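Local coordinates for polyketide synthase (Lyngbya majuscula 19L, PDB 3QIT), which is the decarboxylating thioesterase domain of curacin A biosynthesis, forming the terminal alkene of the product, probably by releasing the chain and driving sulfate elimination with decarboxylation, at residues 179-182 / 183-187; 102-105 / 106-109. One frame throughout, in Å; residues are numbered along the deposited sequence.

Interaction 1 of 2, residues 179-182 / 183-187; sequences EEFS and YILAQ
Phe181 and Leu185, one turn apart on helix 179-188, meet ring face to methyl. With CG anti to its own nitrogen (chi1 -167°), the Phe181 ring stands out from the helix and leans slightly toward Leu185, whose CG lies beside its backbone N, opposite the carbonyl carbon (chi1 -72°). Leu185 CD1 thus sits 4.0 Å from the Phe181 ring centroid, almost on the ring normal, a CH-pi contact. At the edge of the same ring, near its plane, Ile184 CG2 lies 4.2 Å from Phe181 CD1, the two side chains crossing at about a right angle. Glu179 and Tyr183 run side by side, OE2 of Glu179 4.0 Å from Tyr183 CB. The backbone contributes bonds such as Leu185 N to Phe181 O at 3.0 Å. In Ser182, chi1 of 77° folds OG back to donate to Glu179 O at 2.8 Å. That carbonyl also accepts Tyr183 N, and both donors reach it from the same face. An alanine in place of Ser182 would remove this hydroxyl and would probably leave Glu179 O with Tyr183 N as its one donor from within the turn. Phe181 lies against helix 43-51. Leucine suits position 185, packed on Leu40 and Leu170, and the buried serine hydroxyl is satisfied by the helix's own backbone.

Interaction 2 of 2, residues 102-105 / 106-109; sequences HSMG and AMLA
Ser103 O receives the amides of both Ala106 and Met107, and so starts helix 104-115. The bond from Met107 N, 3.1 Å to Ser103 O, runs nearly in line with the carbonyl; that from Ala106 N, 2.9 Å to the same oxygen, is weak, its N-H bent to 124°. Just before, Gly105 N donates to His102 O at 2.8 Å. The next two amides continue the pattern: Leu108 N donates to Met104 O and Ala109 N to Gly105 O, each at 2.9 Å. Ser103 has a positive phi of 55°, consistent with the strained turn of a nucleophile elbow, and Gly101, Ser103 and Gly105 fit the GxSxG pattern of alpha/beta hydrolases. Ser103 is therefore probably the nucleophile, in a likely triad with His269 and Glu127. Glycine suits position 105 because a CB there would be crowded by His102 O. Behind the turn, His102 NE2 is hydrogen-bonded to His269 O, a link from the elbow to the loop of the presumed catalytic histidine. The packing is apolar: Met104 CG touches Leu108 CD1, alongside it, and Met107 CE, each at 4.2 Å. Met107 CG stands opposite its backbone N, and the chain bends at chi2 (-82°) and again at chi3, which brings its terminal methyl CE to Met104 CG. Farther out, Leu108 packs on Phe81, Leu82 and Ile85 of helix 78-91, and the small Ala109 fits against Leu123 and Leu125 of strand 120-126. Backbone bonds set the first turn of the helix, and the methionine and leucine side chains fill in around it. The Ser103 side chain takes no part in capping, consistent with a hydroxyl left for a nucleophile's role.

Both interactions are local contacts along a helix, held mainly by backbone bonds between residues four apart, but they belong to different helices, and interaction 2 takes in the turn at the helix start. It lies deep, centred about 5 Å from the centre of the chain, where strand 97-102 passes into helix 104-115 within a beta-alpha-beta unit. Interaction 1 is peripheral, about 18 Å from that centre, and only partly buried. Its helix has an apolar side with an aromatic ring and an outward side with glutamates, whereas interaction 2 is lined by methionine, leucine, alanine and glycine. A serine differs in role as well: in 179-187 its hydroxyl serves the backbone, in 102-109 it is probably kept for chemistry.

Interaction 1 of 2, residues 179-182 / 183-187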
loop_
_atom_site.group_PDB
_atom_site.type_symbol
_atom_site.label_atom_id
_atom_site.label_comp_id
_atom_site.label_asym_id
_atom_site.label_seq_id
_atom_site.Cartn_x
_atom_site.Cartn_y
_atom_site.Cartn_z
ATOM N N GLU B 179 27.945 -21.090 14.047
ATOM C CA GLU B 179 27.149 -22.233 13.637
ATOM C C GLU B 179 25.882 -22.298 14.493
ATOM O O GLU B 179 24.783 -22.527 13.968
ATOM C CB GLU B 179 27.965 -23.534 13.737
ATOM C CG GLU B 179 27.273 -24.779 13.165
ATOM C CD GLU B 179 26.172 -25.346 14.074
ATOM O OE1 GLU B 179 26.325 -25.316 15.318
ATOM O OE2 GLU B 179 25.147 -25.831 13.541
ATOM N N GLU B 180 26.030 -22.076 15.802
ATOM C CA GLU B 180 24.900 -22.181 16.731
ATOM C C GLU B 180 23.776 -21.177 16.447
ATOM O O GLU B 180 22.601 -21.543 16.472
ATOM C CB GLU B 180 25.356 -22.037 18.198
ATOM C CG GLU B 180 26.336 -23.125 18.687
ATOM C CD GLU B 180 27.823 -22.770 18.504
ATOM O OE1 GLU B 180 28.221 -22.261 17.433
ATOM O OE2 GLU B 180 28.614 -23.030 19.443
ATOM N N PHE B 181 24.143 -19.915 16.229
ATOM C CA PHE B 181 23.162 -18.851 16.046
ATOM C C PHE B 181 22.536 -19.004 14.663
ATOM O O PHE B 181 21.330 -18.838 14.514
ATOM C CB PHE B 181 23.791 -17.465 16.243
ATOM C CG PHE B 181 22.784 -16.329 16.368
ATOM C CD1 PHE B 181 21.490 -16.548 16.854
ATOM C CD2 PHE B 181 23.152 -15.040 16.031
ATOM C CE1 PHE B 181 20.561 -15.492 16.960
ATOM C CE2 PHE B 181 22.250 -13.976 16.148
ATOM C CZ PHE B 181 20.951 -14.210 16.597
ATOM N N SER B 182 23.341 -19.389 13.675
ATOM C CA SER B 182 22.795 -19.634 12.330
ATOM C C SER B 182 21.709 -20.718 12.393
ATOM O O SER B 182 20.640 -20.630 11.748
ATOM C CB SER B 182 23.911 -19.982 11.327
ATOM O OG SER B 182 24.355 -21.312 11.492
ATOM N N TYR B 183 21.953 -21.735 13.191
ATOM C CA TYR B 183 20.978 -22.799 13.369
ATOM C C TYR B 183 19.711 -22.326 14.082
ATOM O O TYR B 183 18.613 -22.611 13.642
ATOM C CB TYR B 183 21.611 -23.971 14.123
ATOM C CG TYR B 183 20.686 -25.146 14.138
ATOM C CD1 TYR B 183 20.689 -26.073 13.081
ATOM C CD2 TYR B 183 19.745 -25.292 15.150
ATOM C CE1 TYR B 183 19.807 -27.150 13.075
ATOM C CE2 TYR B 183 18.862 -26.355 15.159
ATOM C CZ TYR B 183 18.895 -27.275 14.126
ATOM O OH TYR B 183 18.012 -28.320 14.159
ATOM N N ILE B 184 19.870 -21.600 15.183
ATOM C CA ILE B 184 18.751 -21.022 15.915
ATOM C C ILE B 184 17.821 -20.158 14.993
ATOM O O ILE B 184 16.569 -20.252 15.044
ATOM C CB ILE B 184 19.342 -20.240 17.135
ATOM C CG1 ILE B 184 19.751 -21.266 18.215
ATOM C CG2 ILE B 184 18.378 -19.193 17.672
ATOM C CD1 ILE B 184 20.709 -20.728 19.273
ATOM N N LEU B 185 18.440 -19.352 14.148
ATOM C CA LEU B 185 17.696 -18.486 13.207
ATOM C C LEU B 185 16.930 -19.327 12.180
ATOM O O LEU B 185 15.739 -19.148 12.002
ATOM C CB LEU B 185 18.662 -17.556 12.503
ATOM C CG LEU B 185 19.223 -16.453 13.409
ATOM C CD1 LEU B 185 20.450 -15.825 12.735
ATOM C CD2 LEU B 185 18.170 -15.418 13.688
ATOM N N ALA B 186 17.616 -20.305 11.583
ATOM C CA ALA B 186 16.980 -21.171 10.564
ATOM C C ALA B 186 15.831 -22.007 11.137
ATOM O O ALA B 186 14.811 -22.196 10.483
ATOM C CB ALA B 186 18.031 -22.082 9.898
ATOM N N GLN B 187 16.036 -22.559 12.343
ATOM C CA GLN B 187 15.024 -23.259 13.119
ATOM C C GLN B 187 13.727 -22.475 13.209
ATOM O O GLN B 187 12.645 -23.026 13.010
ATOM C CB GLN B 187 15.624 -23.477 14.535
ATOM C CG GLN B 187 14.802 -24.151 15.615
ATOM C CD GLN B 187 15.656 -24.351 16.903
ATOM O OE1 GLN B 187 16.020 -23.389 17.576
ATOM N NE2 GLN B 187 15.972 -25.595 17.223
#

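Interaction 2 of 2, residues 102-105 / 106-109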
loop_
_atom_site.group_PDB
_atom_site.type_symbol
_atom_site.label_atom_id
_atom_site.label_comp_id
_atom_site.label_asym_id
_atom_site.label_seq_id
_atom_site.Cartn_x
_atom_site.Cartn_y
_atom_site.Cartn_z
ATOM N N HIS B 102 18.098 -1.471 11.968
ATOM C CA HIS B 102 19.211 -1.897 11.118
ATOM C C HIS B 102 18.785 -1.892 9.642
ATOM O O HIS B 102 17.784 -2.527 9.284
ATOM C CB HIS B 102 19.648 -3.317 11.455
ATOM C CG HIS B 102 20.687 -3.845 10.516
ATOM N ND1 HIS B 102 20.438 -4.859 9.617
ATOM C CD2 HIS B 102 21.975 -3.478 10.324
ATOM C CE1 HIS B 102 21.535 -5.100 8.915
ATOM N NE2 HIS B 102 22.476 -4.269 9.312
ATOM N N SER B 103 19.557 -1.207 8.804
ATOM C CA SER B 103 19.288 -1.157 7.327
ATOM C C SER B 103 17.867 -0.672 6.991
ATOM O O SER B 103 17.518 0.450 7.359
ATOM C CB SER B 103 19.614 -2.504 6.684
ATOM O OG SER B 103 19.668 -2.356 5.275
ATOM N N MET B 104 17.033 -1.464 6.292
ATOM C CA MET B 104 15.609 -1.062 6.153
ATOM C C MET B 104 14.940 -0.698 7.492
ATOM O O MET B 104 14.101 0.216 7.556
ATOM C CB MET B 104 14.756 -2.120 5.428
ATOM C CG MET B 104 13.299 -1.667 5.251
ATOM S SD MET B 104 12.267 -2.939 4.473
ATOM C CE MET B 104 12.025 -4.037 5.859
ATOM N N GLY B 105 15.285 -1.425 8.556
ATOM C CA GLY B 105 14.752 -1.115 9.865
ATOM C C GLY B 105 15.192 0.248 10.381
ATOM O O GLY B 105 14.463 0.892 11.109
ATOM N N ALA B 106 16.388 0.689 9.994
ATOM C CA ALA B 106 16.858 2.027 10.347
ATOM C C ALA B 106 16.053 3.087 9.603
ATOM O O ALA B 106 15.700 4.119 10.171
ATOM C CB ALA B 106 18.351 2.167 10.029
ATOM N N MET B 107 15.746 2.826 8.325
ATOM C CA MET B 107 14.881 3.725 7.541
ATOM C C MET B 107 13.514 3.819 8.229
ATOM O O MET B 107 13.016 4.904 8.453
ATOM C CB MET B 107 14.701 3.220 6.091
ATOM C CG MET B 107 13.805 4.114 5.238
ATOM S SD MET B 107 12.026 3.825 5.474
ATOM C CE MET B 107 11.789 2.182 4.775
ATOM N N LEU B 108 12.938 2.675 8.599
ATOM C CA LEU B 108 11.637 2.689 9.292
ATOM C C LEU B 108 11.694 3.419 10.630
ATOM O O LEU B 108 10.763 4.153 10.988
ATOM C CB LEU B 108 11.051 1.280 9.467
ATOM C CG LEU B 108 10.661 0.628 8.126
ATOM C CD1 LEU B 108 10.533 -0.911 8.318
ATOM C CD2 LEU B 108 9.362 1.207 7.581
ATOM N N ALA B 109 12.791 3.213 11.343
ATOM C CA ALA B 109 13.015 3.882 12.613
ATOM C C ALA B 109 13.062 5.388 12.423
ATOM O O ALA B 109 12.489 6.117 13.231
ATOM C CB ALA B 109 14.292 3.379 13.264
#